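PDB 5HQA: alpha-glucosidase from Pseudoalteromonas sp. K8, which probably hydrolyses alpha-glucosidic linkages as a chloride-activated member of glycoside hydrolase family 97, and here holds the inhibitor acarbose. Local coordinates for residues Ile267-Gly272 / Lys291-Tyr296; Asp306-Glu311 / Thr349-Ile354. All coordinates share one frame; numbering follows the deposited sequence. Where two conformers were deposited one is given.

Interaction 1 (Ile267-Gly272 / Lys291-Tyr296). With AC1 (4,6-dideoxy-4-{[(1S,4R,5S,6S)-4,5,6-trihydroxy-3-(hydroxymethyl)cyclohex-2-en-1-yl]amino}-alpha-D-glucopyranose), chain B.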
ATOM      1  N   ILE A 267     -13.682 -11.138  -8.597  1.00 13.56           N
ATOM      2  CA  ILE A 267     -14.657 -10.197  -9.132  1.00 13.01           C
ATOM      3  C   ILE A 267     -15.593  -9.826  -7.992  1.00 16.38           C
ATOM      4  O   ILE A 267     -15.443 -10.314  -6.866  1.00 14.99           O
ATOM      5  CB  ILE A 267     -15.438 -10.793 -10.313  1.00 14.44           C
ATOM      6  CG1 ILE A 267     -16.216 -12.035  -9.857  1.00 14.41           C
ATOM      7  CG2 ILE A 267     -14.492 -11.118 -11.475  1.00 14.60           C
ATOM      8  CD1 ILE A 267     -16.954 -12.741 -10.985  1.00 14.80           C
ATOM      9  N   GLY A 268     -16.571  -8.970  -8.260  1.00 16.65           N
ATOM     10  CA  GLY A 268     -17.443  -8.622  -7.167  1.00 14.45           C
ATOM     11  C   GLY A 268     -18.708  -7.908  -7.561  1.00 15.57           C
ATOM     12  O   GLY A 268     -18.744  -7.202  -8.570  1.00 16.33           O
ATOM     13  N   ILE A 269     -19.761  -8.117  -6.775  1.00 13.95           N
ATOM     14  CA  ILE A 269     -20.926  -7.244  -6.795  1.00 13.86           C
ATOM     15  C   ILE A 269     -20.478  -5.985  -6.066  1.00 17.66           C
ATOM     16  O   ILE A 269     -20.379  -5.963  -4.834  1.00 14.64           O
ATOM     17  CB  ILE A 269     -22.144  -7.896  -6.142  1.00 14.52           C
ATOM     18  CG1 ILE A 269     -22.563  -9.119  -6.956  1.00 15.81           C
ATOM     19  CG2 ILE A 269     -23.297  -6.905  -6.027  1.00 16.53           C
ATOM     20  CD1 ILE A 269     -23.605 -10.004  -6.275  1.00 15.86           C
ATOM     21  N   TRP A 270     -20.126  -4.959  -6.840  1.00 15.63           N
ATOM     22  CA  TRP A 270     -19.320  -3.856  -6.336  1.00 12.55           C
ATOM     23  C   TRP A 270     -19.429  -2.632  -7.245  1.00 14.12           C
ATOM     24  O   TRP A 270     -20.025  -1.623  -6.860  1.00 13.66           O
ATOM     25  CB  TRP A 270     -17.854  -4.291  -6.192  1.00 11.93           C
ATOM     26  CG  TRP A 270     -17.010  -3.167  -5.697  1.00 15.11           C
ATOM     27  CD1 TRP A 270     -17.000  -2.650  -4.431  1.00 16.83           C
ATOM     28  CD2 TRP A 270     -16.079  -2.382  -6.459  1.00 13.54           C
ATOM     29  NE1 TRP A 270     -16.118  -1.594  -4.357  1.00 14.98           N
ATOM     30  CE2 TRP A 270     -15.544  -1.407  -5.589  1.00 13.96           C
ATOM     31  CE3 TRP A 270     -15.652  -2.404  -7.793  1.00 14.17           C
ATOM     32  CZ2 TRP A 270     -14.603  -0.465  -6.008  1.00 12.12           C
ATOM     33  CZ3 TRP A 270     -14.719  -1.466  -8.210  1.00 13.87           C
ATOM     34  CH2 TRP A 270     -14.205  -0.509  -7.320  1.00 13.48           C
ATOM     35  N   TRP A 271     -18.861  -2.714  -8.451  1.00 13.26           N
ATOM     36  CA  TRP A 271     -18.838  -1.567  -9.359  1.00 13.05           C
ATOM     37  C   TRP A 271     -20.244  -1.087  -9.696  1.00 14.28           C
ATOM     38  O   TRP A 271     -20.474   0.118  -9.858  1.00 14.05           O
ATOM     39  CB  TRP A 271     -18.089  -1.960 -10.628  1.00 13.36           C
ATOM     40  CG  TRP A 271     -17.819  -0.881 -11.641  1.00 13.67           C
ATOM     41  CD1 TRP A 271     -18.296  -0.826 -12.924  1.00 12.50           C
ATOM     42  CD2 TRP A 271     -16.953   0.250 -11.486  1.00 12.75           C
ATOM     43  NE1 TRP A 271     -17.789   0.276 -13.571  1.00 12.26           N
ATOM     44  CE2 TRP A 271     -16.963   0.954 -12.712  1.00 13.62           C
ATOM     45  CE3 TRP A 271     -16.170   0.738 -10.430  1.00 13.12           C
ATOM     46  CZ2 TRP A 271     -16.230   2.120 -12.909  1.00 12.71           C
ATOM     47  CZ3 TRP A 271     -15.431   1.896 -10.628  1.00 12.39           C
ATOM     48  CH2 TRP A 271     -15.462   2.572 -11.861  1.00 13.63           C
ATOM     49  N   GLY A 272     -21.199  -2.018  -9.814  1.00 14.62           N
ATOM     50  CA  GLY A 272     -22.571  -1.627 -10.099  1.00 13.96           C
ATOM     51  C   GLY A 272     -23.131  -0.643  -9.089  1.00 15.08           C
ATOM     52  O   GLY A 272     -23.908   0.247  -9.444  1.00 17.64           O
ATOM     53  N   LYS A 291     -29.516 -14.611  -6.130  1.00 22.52           N
ATOM     54  CA  LYS A 291     -29.490 -14.787  -7.578  1.00 24.25           C
ATOM     55  C   LYS A 291     -28.288 -14.086  -8.202  1.00 23.67           C
ATOM     56  O   LYS A 291     -27.580 -14.666  -9.035  1.00 20.87           O
ATOM     57  CB  LYS A 291     -30.794 -14.257  -8.174  1.00 27.32           C
ATOM     58  CG  LYS A 291     -30.854 -14.238  -9.689  1.00 33.62           C
ATOM     59  CD  LYS A 291     -32.246 -13.795 -10.152  1.00 43.20           C
ATOM     60  CE  LYS A 291     -32.403 -13.858 -11.665  1.00 51.48           C
ATOM     61  NZ  LYS A 291     -31.545 -12.850 -12.361  1.00 58.11           N
ATOM     62  N   ASN A 292     -28.051 -12.824  -7.826  0.56 19.19           N
ATOM     63  CA  ASN A 292     -26.920 -12.097  -8.391  0.56 18.82           C
ATOM     64  C   ASN A 292     -25.601 -12.750  -8.004  0.56 18.59           C
ATOM     65  O   ASN A 292     -24.697 -12.883  -8.836  0.56 18.68           O
ATOM     66  CB  ASN A 292     -26.938 -10.632  -7.941  0.56 19.35           C
ATOM     67  CG  ASN A 292     -27.954  -9.793  -8.699  0.56 21.39           C
ATOM     68  OD1 ASN A 292     -28.408 -10.169  -9.779  0.56 24.30           O
ATOM     69  ND2 ASN A 292     -28.303  -8.639  -8.137  0.56 21.52           N
ATOM     70  N   THR A 293     -25.474 -13.167  -6.743  1.00 18.42           N
ATOM     71  CA  THR A 293     -24.218 -13.760  -6.297  1.00 19.24           C
ATOM     72  C   THR A 293     -23.934 -15.055  -7.045  1.00 18.96           C
ATOM     73  O   THR A 293     -22.795 -15.299  -7.464  1.00 20.67           O
ATOM     74  CB  THR A 293     -24.250 -13.995  -4.786  1.00 19.40           C
ATOM     75  OG1 THR A 293     -24.461 -12.745  -4.114  1.00 18.84           O
ATOM     76  CG2 THR A 293     -22.937 -14.588  -4.310  1.00 17.43           C
ATOM     77  N   LYS A 294     -24.963 -15.884  -7.252  1.00 19.00           N
ATOM     78  CA  LYS A 294     -24.772 -17.120  -8.005  1.00 19.56           C
ATOM     79  C   LYS A 294     -24.368 -16.834  -9.444  1.00 20.81           C
ATOM     80  O   LYS A 294     -23.561 -17.567 -10.029  1.00 21.54           O
ATOM     81  CB  LYS A 294     -26.047 -17.962  -7.975  1.00 23.01           C
ATOM     82  CG  LYS A 294     -26.338 -18.621  -6.636  1.00 25.54           C
ATOM     83  CD  LYS A 294     -27.559 -19.533  -6.726  1.00 30.68           C
ATOM     84  CE  LYS A 294     -27.704 -20.374  -5.464  1.00 39.33           C
ATOM     85  NZ  LYS A 294     -28.873 -21.310  -5.506  1.00 43.23           N
ATOM     86  N   TYR A 295     -24.931 -15.778 -10.036  1.00 20.23           N
ATOM     87  CA  TYR A 295     -24.551 -15.402 -11.391  1.00 21.37           C
ATOM     88  C   TYR A 295     -23.078 -15.016 -11.456  1.00 20.50           C
ATOM     89  O   TYR A 295     -22.361 -15.425 -12.379  1.00 19.82           O
ATOM     90  CB  TYR A 295     -25.449 -14.264 -11.877  1.00 22.06           C
ATOM     91  CG  TYR A 295     -24.937 -13.502 -13.080  1.00 26.39           C
ATOM     92  CD1 TYR A 295     -25.161 -13.961 -14.372  1.00 27.23           C
ATOM     93  CD2 TYR A 295     -24.257 -12.301 -12.919  1.00 30.53           C
ATOM     94  CE1 TYR A 295     -24.701 -13.254 -15.473  1.00 30.42           C
ATOM     95  CE2 TYR A 295     -23.793 -11.588 -14.005  1.00 34.04           C
ATOM     96  CZ  TYR A 295     -24.013 -12.065 -15.282  1.00 35.79           C
ATOM     97  OH  TYR A 295     -23.545 -11.336 -16.359  1.00 37.55           O
ATOM     98  N   TYR A 296     -22.601 -14.245 -10.476  1.00 17.42           N
ATOM     99  CA  TYR A 296     -21.182 -13.891 -10.448  1.00 16.69           C
ATOM    100  C   TYR A 296     -20.307 -15.116 -10.199  1.00 19.38           C
ATOM    101  O   TYR A 296     -19.227 -15.245 -10.792  1.00 17.16           O
ATOM    102  CB  TYR A 296     -20.924 -12.818  -9.386  1.00 16.05           C
ATOM    103  CG  TYR A 296     -21.134 -11.397  -9.875  1.00 16.73           C
ATOM    104  CD1 TYR A 296     -22.407 -10.919 -10.166  1.00 15.96           C
ATOM    105  CD2 TYR A 296     -20.053 -10.533 -10.038  1.00 18.67           C
ATOM    106  CE1 TYR A 296     -22.595  -9.622 -10.610  1.00 15.62           C
ATOM    107  CE2 TYR A 296     -20.234  -9.230 -10.483  1.00 16.97           C
ATOM    108  CZ  TYR A 296     -21.506  -8.785 -10.767  1.00 18.68           C
ATOM    109  OH  TYR A 296     -21.694  -7.495 -11.210  1.00 18.27           O
TER
HETATM  110  C1  AC1 B   3     -16.383   7.972   0.477  1.00 28.84           C
HETATM  111  O2  AC1 B   3     -14.119   8.596   0.948  1.00 22.59           O
HETATM  112  C2  AC1 B   3     -15.019   7.475   0.934  1.00 22.81           C
HETATM  113  C4A AC1 B   3     -16.490   0.278  -0.971  1.00 15.05           C
HETATM  114  C3  AC1 B   3     -14.507   6.367   0.052  1.00 17.22           C
HETATM  115  O3  AC1 B   3     -13.187   5.969   0.465  1.00 15.78           O
HETATM  116  C4  AC1 B   3     -15.471   5.210   0.074  1.00 15.63           C
HETATM  117  N4A AC1 B   3     -14.915   3.959  -0.531  1.00 14.18           N
HETATM  118  C5  AC1 B   3     -16.626   5.780  -0.733  1.00 23.06           C
HETATM  119  O5  AC1 B   3     -17.281   6.835   0.089  1.00 25.95           O
HETATM  120  C6  AC1 B   3     -17.663   4.781  -1.143  1.00 22.42           C
HETATM  121  C1B AC1 B   3     -15.091   2.718   0.305  1.00 19.62           C
HETATM  122  C2B AC1 B   3     -14.354   1.420  -0.441  1.00 19.86           C
HETATM  123  O2B AC1 B   3     -13.029   1.819  -0.789  1.00 13.05           O
HETATM  124  C3B AC1 B   3     -15.113   0.956  -1.529  1.00 18.63           C
HETATM  125  O3B AC1 B   3     -14.425  -0.048  -2.316  1.00 17.17           O
HETATM  126  O4  AC1 B   3     -17.332  -0.077  -2.051  1.00 14.28           O
HETATM  127  C5B AC1 B   3     -17.214   1.135  -0.061  1.00 14.41           C
HETATM  128  C7B AC1 B   3     -16.444   2.397   0.617  1.00 14.01           C
HETATM  129  C6B AC1 B   3     -18.410   0.517   0.682  1.00 15.74           C
HETATM  130  O6B AC1 B   3     -17.907  -0.339   1.659  1.00 22.24           O
HETATM  131  O   HOH W   1     -20.692  -4.997  -9.792  1.00 15.48           O

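Interaction 2 (Asp306-Glu311 / Thr349-Ile354). With AC1 (4,6-dideoxy-4-{[(1S,4R,5S,6S)-4,5,6-trihydroxy-3-(hydroxymethyl)cyclohex-2-en-1-yl]amino}-alpha-D-glucopyranose), chain B.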
ATOM      1  N   ASP A 306     -11.049 -16.684  -8.336  1.00 19.61           N
ATOM      2  CA  ASP A 306     -11.091 -17.473  -7.108  1.00 21.96           C
ATOM      3  C   ASP A 306     -12.284 -17.141  -6.222  1.00 22.44           C
ATOM      4  O   ASP A 306     -12.721 -17.994  -5.441  1.00 21.93           O
ATOM      5  CB  ASP A 306      -9.811 -17.261  -6.294  1.00 23.01           C
ATOM      6  CG  ASP A 306      -8.587 -17.835  -6.964  1.00 34.77           C
ATOM      7  OD1 ASP A 306      -8.734 -18.724  -7.825  1.00 37.55           O
ATOM      8  OD2 ASP A 306      -7.467 -17.405  -6.614  1.00 41.34           O
ATOM      9  N   GLY A 307     -12.789 -15.910  -6.288  1.00 18.92           N
ATOM     10  CA  GLY A 307     -13.791 -15.488  -5.329  1.00 17.28           C
ATOM     11  C   GLY A 307     -14.646 -14.365  -5.869  1.00 18.35           C
ATOM     12  O   GLY A 307     -14.323 -13.725  -6.874  1.00 16.32           O
ATOM     13  N   VAL A 308     -15.762 -14.141  -5.175  1.00 17.18           N
ATOM     14  CA  VAL A 308     -16.702 -13.072  -5.493  1.00 15.08           C
ATOM     15  C   VAL A 308     -16.895 -12.233  -4.237  1.00 14.85           C
ATOM     16  O   VAL A 308     -17.425 -12.725  -3.234  1.00 16.35           O
ATOM     17  CB  VAL A 308     -18.049 -13.614  -5.992  1.00 15.50           C
ATOM     18  CG1 VAL A 308     -19.039 -12.470  -6.187  1.00 15.97           C
ATOM     19  CG2 VAL A 308     -17.860 -14.414  -7.278  1.00 15.87           C
ATOM     20  N   LEU A 309     -16.451 -10.979  -4.280  1.00 13.58           N
ATOM     21  CA  LEU A 309     -16.796 -10.018  -3.243  1.00 15.96           C
ATOM     22  C   LEU A 309     -18.249  -9.594  -3.399  1.00 17.77           C
ATOM     23  O   LEU A 309     -18.716  -9.342  -4.512  1.00 17.18           O
ATOM     24  CB  LEU A 309     -15.893  -8.787  -3.346  1.00 15.38           C
ATOM     25  CG  LEU A 309     -16.270  -7.559  -2.507  1.00 15.48           C
ATOM     26  CD1 LEU A 309     -15.980  -7.787  -1.010  1.00 12.33           C
ATOM     27  CD2 LEU A 309     -15.542  -6.307  -3.028  1.00 13.40           C
ATOM     28  N   VAL A 310     -18.974  -9.502  -2.285  1.00 15.42           N
ATOM     29  CA  VAL A 310     -20.349  -9.009  -2.310  1.00 14.96           C
ATOM     30  C   VAL A 310     -20.514  -7.984  -1.199  1.00 18.51           C
ATOM     31  O   VAL A 310     -20.370  -8.321  -0.016  1.00 18.69           O
ATOM     32  CB  VAL A 310     -21.383 -10.134  -2.149  1.00 17.11           C
ATOM     33  CG1 VAL A 310     -22.769  -9.550  -2.219  1.00 15.49           C
ATOM     34  CG2 VAL A 310     -21.212 -11.193  -3.222  1.00 16.36           C
ATOM     35  N   GLU A 311     -20.814  -6.739  -1.576  1.00 15.46           N
ATOM     36  CA  GLU A 311     -21.079  -5.669  -0.620  1.00 13.56           C
ATOM     37  C   GLU A 311     -22.576  -5.405  -0.532  1.00 15.94           C
ATOM     38  O   GLU A 311     -23.305  -5.511  -1.523  1.00 15.94           O
ATOM     39  CB  GLU A 311     -20.350  -4.378  -1.004  1.00 12.73           C
ATOM     40  CG  GLU A 311     -18.853  -4.554  -1.084  1.00 12.25           C
ATOM     41  CD  GLU A 311     -18.109  -3.244  -1.225  1.00 15.05           C
ATOM     42  OE1 GLU A 311     -18.761  -2.191  -1.385  1.00 14.29           O
ATOM     43  OE2 GLU A 311     -16.858  -3.276  -1.190  1.00 15.20           O
ATOM     44  N   THR A 349     -19.266 -24.797  -6.952  1.00 32.36           N
ATOM     45  CA  THR A 349     -18.581 -24.102  -8.031  1.00 27.79           C
ATOM     46  C   THR A 349     -17.080 -23.985  -7.817  1.00 28.05           C
ATOM     47  O   THR A 349     -16.357 -23.716  -8.780  1.00 28.57           O
ATOM     48  CB  THR A 349     -19.146 -22.689  -8.207  1.00 28.95           C
ATOM     49  OG1 THR A 349     -18.914 -21.935  -7.010  1.00 27.62           O
ATOM     50  CG2 THR A 349     -20.637 -22.727  -8.511  1.00 26.82           C
ATOM     51  N   GLY A 350     -16.598 -24.165  -6.588  1.00 25.25           N
ATOM     52  CA  GLY A 350     -15.203 -23.912  -6.291  1.00 24.33           C
ATOM     53  C   GLY A 350     -14.835 -22.450  -6.215  1.00 27.20           C
ATOM     54  O   GLY A 350     -13.647 -22.128  -6.117  1.00 29.30           O
ATOM     55  N   VAL A 351     -15.820 -21.556  -6.263  1.00 23.90           N
ATOM     56  CA  VAL A 351     -15.606 -20.118  -6.169  1.00 19.89           C
ATOM     57  C   VAL A 351     -16.005 -19.676  -4.773  1.00 20.75           C
ATOM     58  O   VAL A 351     -17.094 -20.015  -4.300  1.00 23.91           O
ATOM     59  CB  VAL A 351     -16.434 -19.366  -7.223  1.00 20.94           C
ATOM     60  CG1 VAL A 351     -16.264 -17.851  -7.041  1.00 20.19           C
ATOM     61  CG2 VAL A 351     -16.056 -19.831  -8.621  1.00 21.02           C
ATOM     62  N   GLN A 352     -15.153 -18.910  -4.113  1.00 19.48           N
ATOM     63  CA  GLN A 352     -15.482 -18.552  -2.745  1.00 22.51           C
ATOM     64  C   GLN A 352     -16.210 -17.221  -2.667  1.00 22.99           C
ATOM     65  O   GLN A 352     -16.059 -16.351  -3.527  1.00 23.03           O
ATOM     66  CB  GLN A 352     -14.229 -18.518  -1.884  1.00 28.10           C
ATOM     67  CG  GLN A 352     -13.959 -19.880  -1.299  1.00 32.75           C
ATOM     68  CD  GLN A 352     -12.726 -19.870  -0.504  1.00 34.07           C
ATOM     69  OE1 GLN A 352     -11.646 -19.678  -1.050  1.00 43.19           O
ATOM     70  NE2 GLN A 352     -12.856 -20.036   0.807  1.00 30.14           N
ATOM     71  N   LEU A 353     -17.037 -17.090  -1.635  1.00 20.02           N
ATOM     72  CA  LEU A 353     -17.558 -15.788  -1.258  1.00 18.23           C
ATOM     73  C   LEU A 353     -16.466 -15.019  -0.523  1.00 19.40           C
ATOM     74  O   LEU A 353     -15.803 -15.568   0.363  1.00 20.24           O
ATOM     75  CB  LEU A 353     -18.793 -15.949  -0.373  1.00 19.33           C
ATOM     76  CG  LEU A 353     -19.413 -14.690   0.229  1.00 20.49           C
ATOM     77  CD1 LEU A 353     -20.006 -13.807  -0.853  1.00 21.62           C
ATOM     78  CD2 LEU A 353     -20.476 -15.079   1.246  1.00 22.12           C
ATOM     79  N   ILE A 354     -16.256 -13.764  -0.906  1.00 15.77           N
ATOM     80  CA  ILE A 354     -15.344 -12.878  -0.195  1.00 15.78           C
ATOM     81  C   ILE A 354     -16.196 -11.982   0.694  1.00 17.91           C
ATOM     82  O   ILE A 354     -17.141 -11.342   0.218  1.00 16.66           O
ATOM     83  CB  ILE A 354     -14.472 -12.072  -1.172  1.00 14.36           C
ATOM     84  CG1 ILE A 354     -13.509 -13.025  -1.883  1.00 16.02           C
ATOM     85  CG2 ILE A 354     -13.718 -10.970  -0.458  1.00 12.94           C
ATOM     86  CD1 ILE A 354     -12.830 -12.417  -3.077  1.00 17.58           C
TER
HETATM   87  C1  AC1 B   3     -16.383   7.972   0.477  1.00 28.84           C
HETATM   88  O2  AC1 B   3     -14.119   8.596   0.948  1.00 22.59           O
HETATM   89  C2  AC1 B   3     -15.019   7.475   0.934  1.00 22.81           C
HETATM   90  C4A AC1 B   3     -16.490   0.278  -0.971  1.00 15.05           C
HETATM   91  C3  AC1 B   3     -14.507   6.367   0.052  1.00 17.22           C
HETATM   92  O3  AC1 B   3     -13.187   5.969   0.465  1.00 15.78           O
HETATM   93  C4  AC1 B   3     -15.471   5.210   0.074  1.00 15.63           C
HETATM   94  N4A AC1 B   3     -14.915   3.959  -0.531  1.00 14.18           N
HETATM   95  C5  AC1 B   3     -16.626   5.780  -0.733  1.00 23.06           C
HETATM   96  O5  AC1 B   3     -17.281   6.835   0.089  1.00 25.95           O
HETATM   97  C6  AC1 B   3     -17.663   4.781  -1.143  1.00 22.42           C
HETATM   98  C1B AC1 B   3     -15.091   2.718   0.305  1.00 19.62           C
HETATM   99  C2B AC1 B   3     -14.354   1.420  -0.441  1.00 19.86           C
HETATM  100  O2B AC1 B   3     -13.029   1.819  -0.789  1.00 13.05           O
HETATM  101  C3B AC1 B   3     -15.113   0.956  -1.529  1.00 18.63           C
HETATM  102  O3B AC1 B   3     -14.425  -0.048  -2.316  1.00 17.17           O
HETATM  103  O4  AC1 B   3     -17.332  -0.077  -2.051  1.00 14.28           O
HETATM  104  C5B AC1 B   3     -17.214   1.135  -0.061  1.00 14.41           C
HETATM  105  C7B AC1 B   3     -16.444   2.397   0.617  1.00 14.01           C
HETATM  106  C6B AC1 B   3     -18.410   0.517   0.682  1.00 15.74           C
HETATM  107  O6B AC1 B   3     -17.907  -0.339   1.659  1.00 22.24           O
HETATM  108  O   HOH W   2     -11.490 -20.452  -5.068  1.00 41.35           O
HETATM  109  O   HOH W   3     -19.635 -10.732   1.093  1.00 18.70           O

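Interaction 1 (Ile267-Gly272 / Lys291-Tyr296)
Ile269 and Tyr296 form the apolar heart of this contact, where the end of strand 264-269 is backed by helix 290-303; residues 267-269 and 291-296 run almost antiparallel (167°). The link between them is a CH-pi contact: Ile269 CG1 sits over the ring centre of Tyr296, 3.7 Å from the centroid and 14° off the ring normal. With CG1 anti to its own carbonyl carbon (chi1 -64°), Ile269 sends that branch over the phenol, and CD1 runs on to the helix, 3.8 Å from Asn292 CB. The same CD1 touches Thr293 OG1, whose polar partner is the carbonyl of Thr289. Ile267 adds the tip of its longer branch, CD1 lying 3.9 Å from Tyr296 CD2. Between the two isoleucines Gly268 meets the helix with backbone alone, its carbonyl O 3.2 Å from Tyr296 CE2.

The polar interactions run through one water rather than directly across the contact. Tyr296 OH is 3.0 Å from this water, which accepts from the backbone N of both Trp270 and Gly272. A tyrosine suits the site because its ring packs on isoleucine while its hydroxyl reaches the turn where Trp270 holds the N-cap position of helix 271-274.

Beyond that turn the Trp270 indole meets the inhibitor edge-on. Its NE1 donates to O3B of the acarviosine unit of acarbose at 3.1 Å and, weakly, to O4. The phenol is thus held by carbon contacts at its face, while its hydroxyl and two backbone N-H groups share one water at the turn that places Trp270 against the cyclitol ring.

Interaction 2 (Asp306-Glu311 / Thr349-Ile354)
Val308 CG2 meets Val351 CG1 at 3.8 Å, and Val310 CG2 lies 3.7 Å from Leu353 CD1, the second pair crossing at about a right angle. Val308 and Leu353 share a face of the sheet; helix 290-303 packs on Val308 through Tyr296, on Val310 through Thr293 and on Val351 through Ala300, while Leu353 meets Val382. On the other face Leu309 CD1 touches Ile354 CG2 at 3.9 Å. Ile354 CG1 stands anti to the carbonyl carbon (chi1 -68°), which carries CD1 back over Gly307; this residue, with no side chain, lets CD1 lie against its backbone, 3.9 Å from Gly307 CA.

Between these two layers runs the parallel ladder. Gln352 N donates to Asp306 O almost straight (177°), Val308 N to Gln352 O at 2.8 Å, and Ile354 N to Val308 O from above the carbonyl plane. Direct bonding stops here: Val310 N, 3.6 Å from Ile354 O, is buried without a partner, and a water donates to both Val310 O and Ile354 O.

At the outer end another water joins Asp306 O to Gly350 O. At the pocket end Glu311 OE1 accepts from acarviosine O4 at 2.6 Å, and OE2 salt-bridges Lys386. Apolar strands thus deliver a carboxylate to the cyclitol ring.

In the fold
From the N terminus, strand 264-269 leads into Trp270 and a short helix, and interaction 1 closes the loop when helix 290-303 folds back on that strand. The chain then enters strand 307-310, and interaction 2 closes a second loop through helix 339-349 to strand 352-358. The two loops follow in series, neither nested nor crossed: a strand packed on its helix, then the strand pair of the next beta-alpha-beta unit, in the catalytic TIM-type barrel. Strand 307-310 joins them, lying between its two parallel neighbours, with Ile269 N 2.8 Å from Leu309 O. Both contacts also reach the acarviosine unit, where Trp270 and Glu311 leave the ends of adjacent strands and touch each other beside the cyclitol ring.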